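Local structure of 4-hydroxybutyrate CoA-transferase (Porphyromonas gingivalis, 3D3U) at residues Lys303-Val308 against Arg347-Ile352; Phe135-Asp140 against Lys158-Ile163; Asp387-Glu392 against Glu408-Ile413; Glu5-Arg10 against Ile169-Leu174; His231-Ile236 against Asn255-Thr260. The protein probably transfers coenzyme A between acyl-CoA thioesters and carboxylates such as acetate. All blocks are in the same frame, centred on the assembly; numbering follows the deposited sequence.

Interaction 1: Lys303-Val308 against Arg347-Ile352; sequences KNDRMV and RSKGGI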
# COMPACT_ATOMS: atom_id res chain seq x y z
N LYS A 303 -7.44 -11.80 12.58
CA LYS A 303 -6.83 -12.98 13.16
C LYS A 303 -5.47 -12.60 13.87
O LYS A 303 -4.94 -13.33 14.70
CB LYS A 303 -6.56 -14.04 12.13
CG LYS A 303 -7.53 -14.17 11.03
CD LYS A 303 -8.64 -15.16 11.32
CE LYS A 303 -8.94 -16.04 10.07
NZ LYS A 303 -8.43 -17.49 10.17
N ASN A 304 -4.89 -11.46 13.54
CA ASN A 304 -3.67 -11.04 14.20
C ASN A 304 -3.87 -10.33 15.55
O ASN A 304 -4.41 -9.23 15.60
CB ASN A 304 -2.95 -10.14 13.24
CG ASN A 304 -1.76 -10.78 12.65
OD1 ASN A 304 -0.85 -11.41 13.36
ND2 ASN A 304 -1.64 -10.54 11.36
N ASP A 305 -3.40 -10.92 16.65
CA ASP A 305 -3.64 -10.22 17.92
C ASP A 305 -2.85 -8.96 18.22
O ASP A 305 -1.68 -8.76 17.73
CB ASP A 305 -3.48 -11.15 19.06
CG ASP A 305 -4.47 -12.21 18.99
OD1 ASP A 305 -4.70 -12.93 19.94
OD2 ASP A 305 -5.10 -12.37 17.94
N ARG A 306 -3.47 -8.12 19.05
CA ARG A 306 -2.74 -6.91 19.38
C ARG A 306 -2.47 -6.24 18.05
O ARG A 306 -1.35 -5.89 17.75
CB ARG A 306 -1.38 -7.23 20.09
CG ARG A 306 -1.58 -8.08 21.28
CD ARG A 306 -0.49 -9.10 21.58
NE ARG A 306 -0.95 -9.74 22.80
CZ ARG A 306 -0.77 -9.24 24.06
NH1 ARG A 306 -1.27 -9.90 25.10
NH2 ARG A 306 -0.05 -8.11 24.29
N MET A 307 -3.46 -6.15 17.20
CA MET A 307 -3.12 -5.58 15.91
C MET A 307 -3.28 -4.13 16.09
O MET A 307 -4.38 -3.71 16.46
CB MET A 307 -4.07 -6.02 14.84
CG MET A 307 -3.97 -5.21 13.59
SD MET A 307 -2.67 -5.71 12.43
CE MET A 307 -3.19 -7.35 11.91
N VAL A 308 -2.23 -3.35 15.83
CA VAL A 308 -2.39 -1.88 15.87
C VAL A 308 -2.11 -1.08 14.58
O VAL A 308 -0.94 -0.94 14.18
CB VAL A 308 -1.74 -1.22 17.17
CG1 VAL A 308 -0.96 -2.24 17.99
CG2 VAL A 308 -0.99 0.15 16.81
N ARG A 347 -11.25 -5.78 15.25
CA ARG A 347 -11.57 -7.20 15.48
C ARG A 347 -10.46 -8.04 16.16
O ARG A 347 -10.79 -9.13 16.65
CB ARG A 347 -11.84 -7.97 14.19
CG ARG A 347 -13.22 -8.08 13.64
CD ARG A 347 -13.30 -7.42 12.28
NE ARG A 347 -14.56 -7.65 11.54
CZ ARG A 347 -15.16 -6.70 10.82
NH1 ARG A 347 -14.62 -5.46 10.81
NH2 ARG A 347 -16.28 -6.98 10.14
N SER A 348 -9.17 -7.64 16.13
CA SER A 348 -8.17 -8.53 16.79
C SER A 348 -8.24 -8.34 18.22
O SER A 348 -8.39 -7.25 18.68
CB SER A 348 -6.73 -8.32 16.32
OG SER A 348 -5.92 -7.53 17.19
N LYS A 349 -8.07 -9.41 18.96
CA LYS A 349 -8.06 -9.26 20.41
C LYS A 349 -6.89 -8.41 21.02
O LYS A 349 -5.70 -8.71 20.87
CB LYS A 349 -8.42 -10.56 21.14
CG LYS A 349 -7.24 -11.41 21.63
CD LYS A 349 -7.75 -12.70 22.39
CE LYS A 349 -8.25 -13.68 21.35
NZ LYS A 349 -9.06 -14.79 21.91
N GLY A 350 -7.26 -7.31 21.67
CA GLY A 350 -6.28 -6.29 22.06
C GLY A 350 -5.74 -5.36 20.96
O GLY A 350 -4.59 -4.92 21.03
N GLY A 351 -6.55 -5.03 19.95
CA GLY A 351 -6.11 -4.19 18.84
C GLY A 351 -6.62 -2.82 19.07
O GLY A 351 -7.49 -2.64 19.83
N ILE A 352 -6.06 -1.84 18.43
CA ILE A 352 -6.58 -0.52 18.50
C ILE A 352 -6.31 0.13 17.17
O ILE A 352 -5.69 -0.46 16.33
CB ILE A 352 -5.86 0.29 19.55
CG1 ILE A 352 -4.33 0.19 19.37
CG2 ILE A 352 -6.48 0.12 20.96
CD1 ILE A 352 -3.60 1.40 19.99
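Asp305 and Lys349 run side by side, pointing the same way, at one end of a contact that is otherwise largely backbone. From CB the lysine chain reaches its neighbour at CG, 3.4 Å from Asp305 OD1; CD and CE continue past the same oxygen, both at 3.9 Å. The chain bends at chi3, and its tip goes by without pairing: Lys349 NZ stays 5.1 Å from Asp305 OD1, so any attraction between the charges is probably weak. Next to this the backbones join. Arg306 N donates to Lys349 O over 2.9 Å, arriving 41° above the carbonyl plane. The hydroxyl of Ser348 stands in for a backbone acceptor: Met307 N gives its hydrogen to Ser348 OG (2.8 Å). A type II turn from Ser348 to Gly351 then swings the chain alongside the strand, with Gly350 at its third position in the positive-phi conformation usual for glycine there. Ile352 N closes onto Met307 O at 3.2 Å, and a parallel bridge pairs Val308 with Ile352, where Ile352 CG1 lies 3.7 Å from Val308 CB on a shared face of the sheet. Strands 307-311 and 352-356 thus begin together in the mixed sheet of the C-terminal half. Strand 212-215 borders 307-311 on its other flank through Arg306 and Val308, while Met307 packs on helix 298-303.

Interaction 2: Phe135-Asp140 against Lys158-Ile163; sequences FGVSCD and KQMPFI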
# COMPACT_ATOMS: atom_id res chain seq x y z
N PHE A 135 5.89 -12.29 -8.17
CA PHE A 135 5.42 -10.95 -8.41
C PHE A 135 6.37 -9.93 -7.83
O PHE A 135 6.21 -8.76 -8.10
CB PHE A 135 3.99 -10.78 -7.96
CG PHE A 135 3.02 -11.39 -8.93
CD1 PHE A 135 2.37 -12.58 -8.64
CD2 PHE A 135 2.82 -10.82 -10.17
CE1 PHE A 135 1.55 -13.18 -9.59
CE2 PHE A 135 1.99 -11.40 -11.09
CZ PHE A 135 1.37 -12.58 -10.81
N GLY A 136 7.35 -10.38 -7.04
CA GLY A 136 8.32 -9.48 -6.39
C GLY A 136 7.69 -8.53 -5.39
O GLY A 136 7.04 -8.94 -4.38
N VAL A 137 7.85 -7.24 -5.68
CA VAL A 137 7.43 -6.12 -4.78
C VAL A 137 5.92 -5.67 -4.86
O VAL A 137 5.49 -4.67 -4.27
CB VAL A 137 8.42 -4.93 -4.85
CG1 VAL A 137 9.89 -5.43 -4.90
CG2 VAL A 137 8.13 -4.07 -6.04
N SER A 138 5.12 -6.44 -5.59
CA SER A 138 3.68 -6.11 -5.80
C SER A 138 2.74 -7.33 -5.91
O SER A 138 2.74 -8.05 -6.92
CB SER A 138 3.56 -5.29 -7.06
OG SER A 138 3.28 -4.00 -6.66
N CYS A 139 1.97 -7.61 -4.88
CA CYS A 139 1.05 -8.70 -5.04
C CYS A 139 -0.31 -8.03 -5.30
O CYS A 139 -0.94 -8.21 -6.36
CB CYS A 139 1.05 -9.45 -3.76
SG CYS A 139 0.30 -11.01 -4.05
N ASP A 140 -0.66 -7.17 -4.31
CA ASP A 140 -1.87 -6.38 -4.21
C ASP A 140 -2.98 -6.72 -5.15
O ASP A 140 -3.68 -7.70 -4.88
CB ASP A 140 -1.51 -4.92 -4.29
CG ASP A 140 -0.60 -4.66 -5.40
OD1 ASP A 140 -1.06 -4.71 -6.58
OD2 ASP A 140 0.61 -4.43 -5.17
N LYS A 158 15.32 -9.25 -14.55
CA LYS A 158 16.54 -9.79 -13.90
C LYS A 158 16.84 -9.03 -12.60
O LYS A 158 17.43 -9.59 -11.71
CB LYS A 158 17.75 -9.92 -14.86
CG LYS A 158 17.61 -11.26 -15.65
CD LYS A 158 18.85 -11.83 -16.43
CE LYS A 158 18.45 -13.05 -17.37
NZ LYS A 158 17.01 -12.92 -17.90
N GLN A 159 16.36 -7.78 -12.49
CA GLN A 159 16.49 -6.99 -11.29
C GLN A 159 15.31 -7.17 -10.27
O GLN A 159 15.48 -6.83 -9.08
CB GLN A 159 16.58 -5.51 -11.66
CG GLN A 159 17.76 -4.76 -11.10
CD GLN A 159 18.74 -4.56 -12.19
OE1 GLN A 159 19.33 -3.47 -12.39
NE2 GLN A 159 18.88 -5.63 -13.01
N MET A 160 14.13 -7.63 -10.71
CA MET A 160 12.96 -7.75 -9.77
C MET A 160 13.31 -8.79 -8.73
O MET A 160 13.65 -9.90 -9.11
CB MET A 160 11.66 -8.21 -10.49
CG MET A 160 10.47 -8.37 -9.53
SD MET A 160 10.00 -6.78 -8.68
CE MET A 160 9.35 -5.80 -9.98
N PRO A 161 13.26 -8.46 -7.44
CA PRO A 161 13.48 -9.43 -6.37
C PRO A 161 12.46 -10.56 -6.28
O PRO A 161 11.32 -10.42 -6.71
CB PRO A 161 13.34 -8.57 -5.09
CG PRO A 161 12.73 -7.42 -5.48
CD PRO A 161 13.03 -7.12 -6.89
N PHE A 162 12.86 -11.64 -5.66
CA PHE A 162 12.03 -12.78 -5.55
C PHE A 162 11.62 -12.83 -4.14
O PHE A 162 12.48 -13.02 -3.27
CB PHE A 162 12.84 -14.06 -5.85
CG PHE A 162 11.97 -15.29 -6.08
CD1 PHE A 162 11.53 -16.08 -5.00
CD2 PHE A 162 11.58 -15.65 -7.36
CE1 PHE A 162 10.73 -17.20 -5.19
CE2 PHE A 162 10.78 -16.78 -7.54
CZ PHE A 162 10.36 -17.54 -6.43
N ILE A 163 10.31 -12.76 -3.93
CA ILE A 163 9.67 -12.78 -2.64
C ILE A 163 8.48 -13.75 -2.67
O ILE A 163 7.74 -13.88 -3.70
CB ILE A 163 9.14 -11.38 -2.39
CG1 ILE A 163 10.24 -10.36 -2.62
CG2 ILE A 163 8.42 -11.25 -1.03
CD1 ILE A 163 9.73 -9.07 -2.26
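Gly136 sits between the side chains of Met160 and Ile163 of the facing loop, its CA 3.2 Å from the backbone Pro161 O, and the fit depends on how each side chain is folded. Met160 leaves its backbone with CG anti to N (chi1 179°), then bends at chi2 (61°) and again at chi3, which turns the thioether back so that SD lies 3.9 Å from Gly136 CA and 3.7 Å from Val137 N. Val137 projects CG1, the branch beside its own backbone N, toward two partners: Pro161 CG at 3.5 Å and Met160 SD at 4.0 Å. The proline ring is C-gamma endo, and its CG is the atom that meets the valine. Ile163 is extended beyond CG1 (chi2 -175°), so its CD1 stands 3.4 Å from Gly136 O. Gly136 itself occupies the second position of a type II' turn from Phe135 to Ser138, a place where positive phi suits glycine. The contact between the segments is therefore van der Waals in kind, while Gly136 O takes a hydrogen bond from Asn167 ND2. The touching residues are buried where the two halves of the chain approach each other: Met160 rests on strand 119-125, Ile163 on strand 287-289, and the turn leads from strand 132-134 to helix 142-148, whose residues cover Phe135.

Interaction 3: Asp387-Glu392 against Glu408-Ile413; sequences DYVVTE and EALTAI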
# COMPACT_ATOMS: atom_id res chain seq x y z
N ASP A 387 -9.94 4.76 17.69
CA ASP A 387 -9.88 4.69 19.18
C ASP A 387 -9.00 5.72 19.75
O ASP A 387 -9.24 6.20 20.82
CB ASP A 387 -9.37 3.34 19.70
CG ASP A 387 -9.94 2.16 18.97
OD1 ASP A 387 -11.13 2.27 18.58
OD2 ASP A 387 -9.27 1.10 18.70
N TYR A 388 -7.93 6.02 19.04
CA TYR A 388 -7.05 7.12 19.39
C TYR A 388 -6.71 8.09 18.25
O TYR A 388 -6.78 7.74 17.08
CB TYR A 388 -5.72 6.62 19.92
CG TYR A 388 -5.91 5.79 21.07
CD1 TYR A 388 -5.83 4.44 20.97
CD2 TYR A 388 -6.17 6.36 22.28
CE1 TYR A 388 -6.00 3.66 22.04
CE2 TYR A 388 -6.37 5.58 23.42
CZ TYR A 388 -6.29 4.23 23.29
OH TYR A 388 -6.50 3.44 24.42
N VAL A 389 -6.31 9.31 18.63
CA VAL A 389 -5.89 10.35 17.71
C VAL A 389 -4.71 11.03 18.35
O VAL A 389 -4.77 11.39 19.55
CB VAL A 389 -7.01 11.40 17.52
CG1 VAL A 389 -6.66 12.35 16.46
CG2 VAL A 389 -8.25 10.73 17.15
N VAL A 390 -3.66 11.25 17.57
CA VAL A 390 -2.38 11.71 18.09
C VAL A 390 -1.91 12.85 17.26
O VAL A 390 -1.94 12.75 16.04
CB VAL A 390 -1.34 10.58 17.95
CG1 VAL A 390 0.05 11.10 18.28
CG2 VAL A 390 -1.69 9.37 18.78
N THR A 391 -1.41 13.89 17.89
CA THR A 391 -0.79 15.04 17.20
C THR A 391 0.48 15.36 17.91
O THR A 391 0.70 14.94 19.07
CB THR A 391 -1.74 16.21 17.37
OG1 THR A 391 -2.67 16.20 16.28
CG2 THR A 391 -1.07 17.54 17.22
N GLU A 392 1.35 16.13 17.31
CA GLU A 392 2.44 16.63 18.14
C GLU A 392 2.01 17.09 19.54
O GLU A 392 2.82 17.17 20.40
CB GLU A 392 3.24 17.75 17.49
CG GLU A 392 2.53 19.06 17.39
CD GLU A 392 1.75 19.24 16.06
OE1 GLU A 392 1.54 20.49 15.64
OE2 GLU A 392 1.38 18.14 15.47
N GLU A 408 -13.69 17.80 23.11
CA GLU A 408 -12.72 18.59 23.78
C GLU A 408 -11.39 17.82 24.08
O GLU A 408 -10.36 18.42 24.34
CB GLU A 408 -13.41 19.48 24.86
CG GLU A 408 -13.21 19.17 26.30
CD GLU A 408 -13.59 17.74 26.63
OE1 GLU A 408 -14.32 17.52 27.66
OE2 GLU A 408 -13.15 16.83 25.88
N ALA A 409 -11.39 16.50 23.91
CA ALA A 409 -10.23 15.79 24.29
C ALA A 409 -9.35 16.02 23.09
O ALA A 409 -8.08 16.00 23.16
CB ALA A 409 -10.55 14.35 24.45
N LEU A 410 -10.01 16.21 21.95
CA LEU A 410 -9.35 16.48 20.66
C LEU A 410 -8.79 17.88 20.72
O LEU A 410 -7.60 18.10 20.40
CB LEU A 410 -10.38 16.52 19.55
CG LEU A 410 -10.39 15.57 18.38
CD1 LEU A 410 -9.00 15.02 18.17
CD2 LEU A 410 -11.39 14.46 18.61
N THR A 411 -9.65 18.83 21.11
CA THR A 411 -9.29 20.24 21.14
C THR A 411 -8.00 20.44 21.93
O THR A 411 -7.20 21.30 21.64
CB THR A 411 -10.41 21.06 21.79
OG1 THR A 411 -11.49 21.18 20.88
CG2 THR A 411 -9.96 22.49 22.13
N ALA A 412 -7.85 19.62 22.97
CA ALA A 412 -6.68 19.61 23.78
C ALA A 412 -5.47 19.24 22.93
O ALA A 412 -4.44 19.76 23.22
CB ALA A 412 -6.83 18.72 25.10
N ILE A 413 -5.54 18.42 21.91
CA ILE A 413 -4.32 18.18 21.10
C ILE A 413 -4.15 18.96 19.75
O ILE A 413 -3.15 18.76 18.99
CB ILE A 413 -4.18 16.73 20.77
CG1 ILE A 413 -5.15 16.38 19.68
CG2 ILE A 413 -4.37 15.93 22.03
CD1 ILE A 413 -4.96 15.07 19.24
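Strand 388-391 offers Val389 and Thr391 to Leu410 and Ile413 of helix 408-413, the two short axes running 19° from parallel with a closest approach of 9.0 Å. This is helix-on-sheet packing of the alpha/beta kind: strand 388-391 forms a beta-hairpin with 394-397, and the helix that follows folds back over one face of it. Alternation along the strand decides which side chains take part. Val389 and Thr391 face the helix, whereas Val390 turns to the other face and packs against helix 194-204. Val389 puts CG1 anti to its backbone N (chi1 -173°), which brings that methyl 3.9 Å from Leu410 CD1; the two side chains cross at about a right angle. Ile413, which loses the most surface here, holds CG1 between its N and carbonyl carbon (chi1 76°) and is extended from there, so that CD1 reaches over the strand to 4.2 Å from Val389 CG1 and 3.7 Å from Val389 O. The same CD1 approaches Thr391 CB at 3.9 Å. Leu410 and Ile413, about one turn apart, both meet Val389 CG1 from the helix side. The contact is mostly apolar, though Thr391 lies against Ile413 O as well as CD1. The polar end of Thr391 is engaged just beyond strand 352-356: Thr391 OG1 is hydrogen-bonded to Phe357 O.

Interaction 4: Glu5-Arg10 against Ile169-Leu174; sequences ELYRQR and IHISKL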
# COMPACT_ATOMS: atom_id res chain seq x y z
N GLU A 5 11.81 -24.46 -22.65
CA GLU A 5 11.56 -24.54 -24.04
C GLU A 5 10.29 -23.73 -24.36
O GLU A 5 10.16 -23.13 -25.41
CB GLU A 5 11.50 -25.99 -24.48
CG GLU A 5 11.43 -26.20 -26.00
CD GLU A 5 12.59 -25.61 -26.87
OE1 GLU A 5 13.36 -24.64 -26.48
OE2 GLU A 5 12.71 -26.13 -28.03
N LEU A 6 9.38 -23.66 -23.39
CA LEU A 6 8.29 -22.67 -23.43
C LEU A 6 8.77 -21.23 -23.20
O LEU A 6 8.27 -20.30 -23.84
CB LEU A 6 7.27 -22.95 -22.35
CG LEU A 6 5.90 -22.98 -22.92
CD1 LEU A 6 6.08 -24.16 -23.83
CD2 LEU A 6 4.97 -23.22 -21.77
N TYR A 7 9.70 -21.05 -22.28
CA TYR A 7 10.23 -19.75 -22.03
C TYR A 7 10.65 -19.27 -23.38
O TYR A 7 10.24 -18.17 -23.78
CB TYR A 7 11.44 -19.82 -21.14
CG TYR A 7 11.98 -18.48 -20.66
CD1 TYR A 7 11.57 -17.98 -19.44
CD2 TYR A 7 12.91 -17.75 -21.40
CE1 TYR A 7 12.05 -16.82 -18.98
CE2 TYR A 7 13.41 -16.58 -20.93
CZ TYR A 7 12.96 -16.11 -19.70
OH TYR A 7 13.35 -14.90 -19.11
N ARG A 8 11.41 -20.09 -24.10
CA ARG A 8 11.94 -19.66 -25.36
C ARG A 8 10.78 -19.38 -26.30
O ARG A 8 10.79 -18.36 -26.90
CB ARG A 8 13.08 -20.58 -25.90
CG ARG A 8 14.50 -20.16 -25.44
CD ARG A 8 14.77 -18.59 -25.75
NE ARG A 8 15.46 -17.78 -24.68
CZ ARG A 8 15.94 -16.49 -24.79
NH1 ARG A 8 15.79 -15.80 -25.94
NH2 ARG A 8 16.57 -15.90 -23.73
N GLN A 9 9.77 -20.22 -26.37
CA GLN A 9 8.76 -20.05 -27.43
C GLN A 9 7.80 -18.81 -27.27
O GLN A 9 7.01 -18.48 -28.21
CB GLN A 9 7.99 -21.38 -27.67
CG GLN A 9 6.64 -21.30 -28.49
CD GLN A 9 5.45 -22.19 -27.90
OE1 GLN A 9 5.55 -23.44 -27.88
NE2 GLN A 9 4.33 -21.53 -27.41
N ARG A 10 7.87 -18.10 -26.12
CA ARG A 10 6.87 -17.04 -25.76
C ARG A 10 7.55 -15.70 -25.53
O ARG A 10 6.89 -14.69 -25.25
CB ARG A 10 6.18 -17.42 -24.45
CG ARG A 10 4.80 -18.19 -24.54
CD ARG A 10 4.75 -19.40 -23.59
NE ARG A 10 3.45 -19.73 -23.07
CZ ARG A 10 2.57 -20.48 -23.69
NH1 ARG A 10 2.77 -20.98 -24.93
NH2 ARG A 10 1.44 -20.70 -23.09
N ILE A 169 3.83 -16.90 -9.96
CA ILE A 169 3.08 -17.18 -11.16
C ILE A 169 3.91 -18.03 -12.11
O ILE A 169 5.10 -17.77 -12.39
CB ILE A 169 2.62 -15.83 -11.77
CG1 ILE A 169 1.44 -15.98 -12.72
CG2 ILE A 169 3.84 -15.00 -12.37
CD1 ILE A 169 1.81 -16.55 -13.96
N HIS A 170 3.33 -19.10 -12.57
CA HIS A 170 4.13 -20.00 -13.38
C HIS A 170 4.34 -19.46 -14.78
O HIS A 170 3.49 -18.70 -15.32
CB HIS A 170 3.52 -21.39 -13.44
CG HIS A 170 4.41 -22.38 -14.11
ND1 HIS A 170 5.42 -23.05 -13.44
CD2 HIS A 170 4.47 -22.81 -15.39
CE1 HIS A 170 6.05 -23.85 -14.28
NE2 HIS A 170 5.48 -23.73 -15.47
N ILE A 171 5.48 -19.88 -15.36
CA ILE A 171 5.89 -19.47 -16.71
C ILE A 171 4.84 -19.83 -17.75
O ILE A 171 4.62 -19.09 -18.67
CB ILE A 171 7.39 -19.91 -17.06
CG1 ILE A 171 8.01 -18.87 -17.93
CG2 ILE A 171 7.59 -21.23 -17.80
CD1 ILE A 171 8.22 -17.66 -17.15
N SER A 172 4.15 -20.95 -17.55
CA SER A 172 3.16 -21.34 -18.49
C SER A 172 1.92 -20.45 -18.53
O SER A 172 1.22 -20.49 -19.50
CB SER A 172 2.94 -22.90 -18.55
OG SER A 172 2.47 -23.53 -17.33
N LYS A 173 1.70 -19.55 -17.56
CA LYS A 173 0.48 -18.65 -17.57
C LYS A 173 0.75 -17.30 -18.26
O LYS A 173 -0.12 -16.40 -18.39
CB LYS A 173 -0.13 -18.48 -16.13
CG LYS A 173 -0.29 -19.83 -15.33
CD LYS A 173 -1.17 -20.97 -16.13
CE LYS A 173 -1.00 -22.39 -15.56
NZ LYS A 173 -0.83 -22.68 -13.96
N LEU A 174 1.99 -17.19 -18.71
CA LEU A 174 2.45 -16.01 -19.40
C LEU A 174 2.36 -16.19 -20.91
O LEU A 174 2.83 -17.15 -21.44
CB LEU A 174 3.91 -15.74 -19.00
CG LEU A 174 4.19 -15.01 -17.66
CD1 LEU A 174 3.27 -15.38 -16.62
CD2 LEU A 174 5.64 -15.23 -17.18
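Arg10 NE donates a weak hydrogen bond to Leu174 O, 3.1 Å away, with a bent N-H...O angle of 130°. The side chain, turned at chi2 and chi3, lays its length beside the same oxygen: Arg10 CD is 3.7 Å from Leu174 O. At an edge of the guanidinium, near its plane, Ser172 O lies 3.6 Å from Arg10 NH2, too distant to count as more than an electrostatic neighbour. Leu6, one turn earlier in the helix, places CD2 about 4.0 Å above one face of that guanidinium and also meets Ser172 CB at 3.8 Å. Tyr7 adds the apolar side, its CD1 4.0 Å from Ile171 CG1; its hydroxyl is taken by Glu179. The N-terminal helix 4-10 is in this way applied to the short 3-10 turn 171-173 that follows strand 168-170, and the backbone of Arg10 also pairs with Ile177. Trp3 touches Ile171 as well. The chemistry is mixed and gentle: the contact rests on apolar packing, with Leu6 CD2 over one guanidinium face and one weak bond from a charged donor to a carbonyl.

Interaction 5: His231-Ile236 against Asn255-Thr260; sequences HKDLGI and NGKKKT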
# COMPACT_ATOMS: atom_id res chain seq x y z
N HIS A 231 11.37 -1.07 21.97
CA HIS A 231 10.36 -2.13 22.00
C HIS A 231 10.97 -3.45 21.61
O HIS A 231 12.07 -3.51 21.07
CB HIS A 231 9.12 -1.76 21.15
CG HIS A 231 8.25 -0.69 21.80
ND1 HIS A 231 7.04 -0.97 22.38
CD2 HIS A 231 8.48 0.63 22.03
CE1 HIS A 231 6.56 0.13 22.94
NE2 HIS A 231 7.41 1.11 22.74
N LYS A 232 10.24 -4.51 21.92
CA LYS A 232 10.64 -5.89 21.74
C LYS A 232 9.57 -6.59 20.97
O LYS A 232 8.42 -6.14 20.98
CB LYS A 232 10.72 -6.58 23.11
CG LYS A 232 11.66 -5.87 24.16
CD LYS A 232 13.14 -5.65 23.63
CE LYS A 232 14.07 -4.75 24.52
NZ LYS A 232 15.16 -4.29 23.58
N ASP A 233 9.93 -7.70 20.29
CA ASP A 233 8.98 -8.64 19.55
C ASP A 233 7.87 -8.10 18.66
O ASP A 233 6.82 -8.66 18.65
CB ASP A 233 8.40 -9.64 20.54
CG ASP A 233 9.54 -10.40 21.32
OD1 ASP A 233 10.61 -10.74 20.69
OD2 ASP A 233 9.49 -10.66 22.57
N LEU A 234 8.09 -7.04 17.89
CA LEU A 234 6.97 -6.50 17.20
C LEU A 234 6.72 -7.35 15.95
O LEU A 234 7.61 -8.12 15.50
CB LEU A 234 7.32 -5.09 16.83
CG LEU A 234 7.49 -3.98 17.90
CD1 LEU A 234 7.61 -2.67 17.10
CD2 LEU A 234 6.29 -3.87 18.83
N GLY A 235 5.55 -7.24 15.34
CA GLY A 235 5.29 -8.11 14.21
C GLY A 235 4.84 -7.18 13.14
O GLY A 235 4.62 -6.05 13.43
N ILE A 236 4.69 -7.63 11.89
CA ILE A 236 4.16 -6.73 10.83
C ILE A 236 3.02 -7.38 10.06
O ILE A 236 3.08 -8.54 9.75
CB ILE A 236 5.32 -6.35 9.86
CG1 ILE A 236 6.34 -5.50 10.61
CG2 ILE A 236 4.84 -5.57 8.53
CD1 ILE A 236 5.91 -4.03 10.82
N ASN A 255 10.18 -8.93 14.65
CA ASN A 255 10.46 -10.38 14.56
C ASN A 255 9.20 -11.28 14.52
O ASN A 255 9.27 -12.51 14.28
CB ASN A 255 11.43 -10.86 15.61
CG ASN A 255 10.95 -10.61 17.07
OD1 ASN A 255 11.78 -10.23 17.93
ND2 ASN A 255 9.64 -10.83 17.37
N GLY A 256 8.05 -10.65 14.75
CA GLY A 256 6.77 -11.35 14.83
C GLY A 256 6.90 -12.67 15.51
O GLY A 256 6.44 -13.62 14.98
N LYS A 257 7.51 -12.71 16.70
CA LYS A 257 7.64 -13.95 17.42
C LYS A 257 6.31 -14.23 18.08
O LYS A 257 6.01 -15.39 18.37
CB LYS A 257 8.71 -13.89 18.50
CG LYS A 257 10.16 -13.74 17.99
CD LYS A 257 11.15 -14.50 18.80
CE LYS A 257 11.61 -15.68 18.04
NZ LYS A 257 12.93 -15.94 18.61
N LYS A 258 5.53 -13.14 18.29
CA LYS A 258 4.20 -13.13 18.97
C LYS A 258 3.07 -13.12 18.00
O LYS A 258 1.96 -13.50 18.32
CB LYS A 258 4.11 -11.90 19.85
CG LYS A 258 4.53 -12.26 21.29
CD LYS A 258 5.55 -11.32 21.86
CE LYS A 258 5.63 -11.47 23.40
NZ LYS A 258 6.05 -10.12 24.05
N LYS A 259 3.34 -12.70 16.77
CA LYS A 259 2.36 -12.87 15.69
C LYS A 259 1.46 -14.12 15.93
O LYS A 259 1.97 -15.20 16.18
CB LYS A 259 3.08 -12.91 14.35
CG LYS A 259 3.82 -11.64 14.06
CD LYS A 259 4.11 -11.47 12.62
CE LYS A 259 2.91 -11.79 11.65
NZ LYS A 259 2.42 -10.64 10.90
N THR A 260 0.14 -14.01 15.91
CA THR A 260 -0.61 -15.26 15.89
C THR A 260 -1.04 -15.62 14.49
O THR A 260 -1.82 -16.57 14.34
CB THR A 260 -1.83 -15.19 16.69
OG1 THR A 260 -2.68 -14.21 16.10
CG2 THR A 260 -1.52 -14.65 18.03
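Asp233 and Asn255 bury the most surface here, their carboxylate and amide planes 46° apart and their side chains crossing obliquely. Asp233, with CG beside its own N (chi1 -54°), turns OD1 to the asparagine, while its CB leans on Lys258 CD at 3.6 Å. The lysine tip follows, Lys258 NZ standing 3.8 Å from Asp233 OD2 in a long, probably weak salt bridge. One residue on, Leu234 O is gripped twice: Asn255 N donates over 2.8 Å and Gly256 N over 2.7 Å, both tilted from the carbonyl plane; two donors together should hold this oxygen in place. Lys259 is third in buried surface. Its CG and CD cover Gly235, CG lying 3.8 Å from Gly235 CA, and the chain bends at chi3 and chi4 so that NZ comes to Ile236 O; that bond is modelled so short that its detail is doubtful. Gly235 and Gly256 leave room for this close backbone meeting, and Gly256 has positive phi. Strand 235-237 also pairs on its other flank with strand 212-215. The chain then passes through helix 243-251 and this loop to the adjacent parallel strand 266-268, a beta-alpha-beta crossover of the kind found in Rossmann-like sheets.

Overall arrangement
Interactions 1, 3 and 5 all serve the same mixed sheet. Interaction 1 touches both others: Ile352 packs on Asp387 and Tyr388 of interaction 3, and Thr260 of interaction 5 lies against Lys303 and Asp305. Interactions 1 and 5 join strand beginnings to loops, partly buried, and use backbone hydrogen bonds together with charged side chains. Interactions 2 and 3 are buried and rely on apolar contact, one between loops, the other between helix and strand. Interaction 4 lies farther out, at the N-terminal helix, with a weak bond and mixed packing; Phe135 against Ile169 links it to interaction 2. The centres of interactions 3 and 4 are about 55 Å apart.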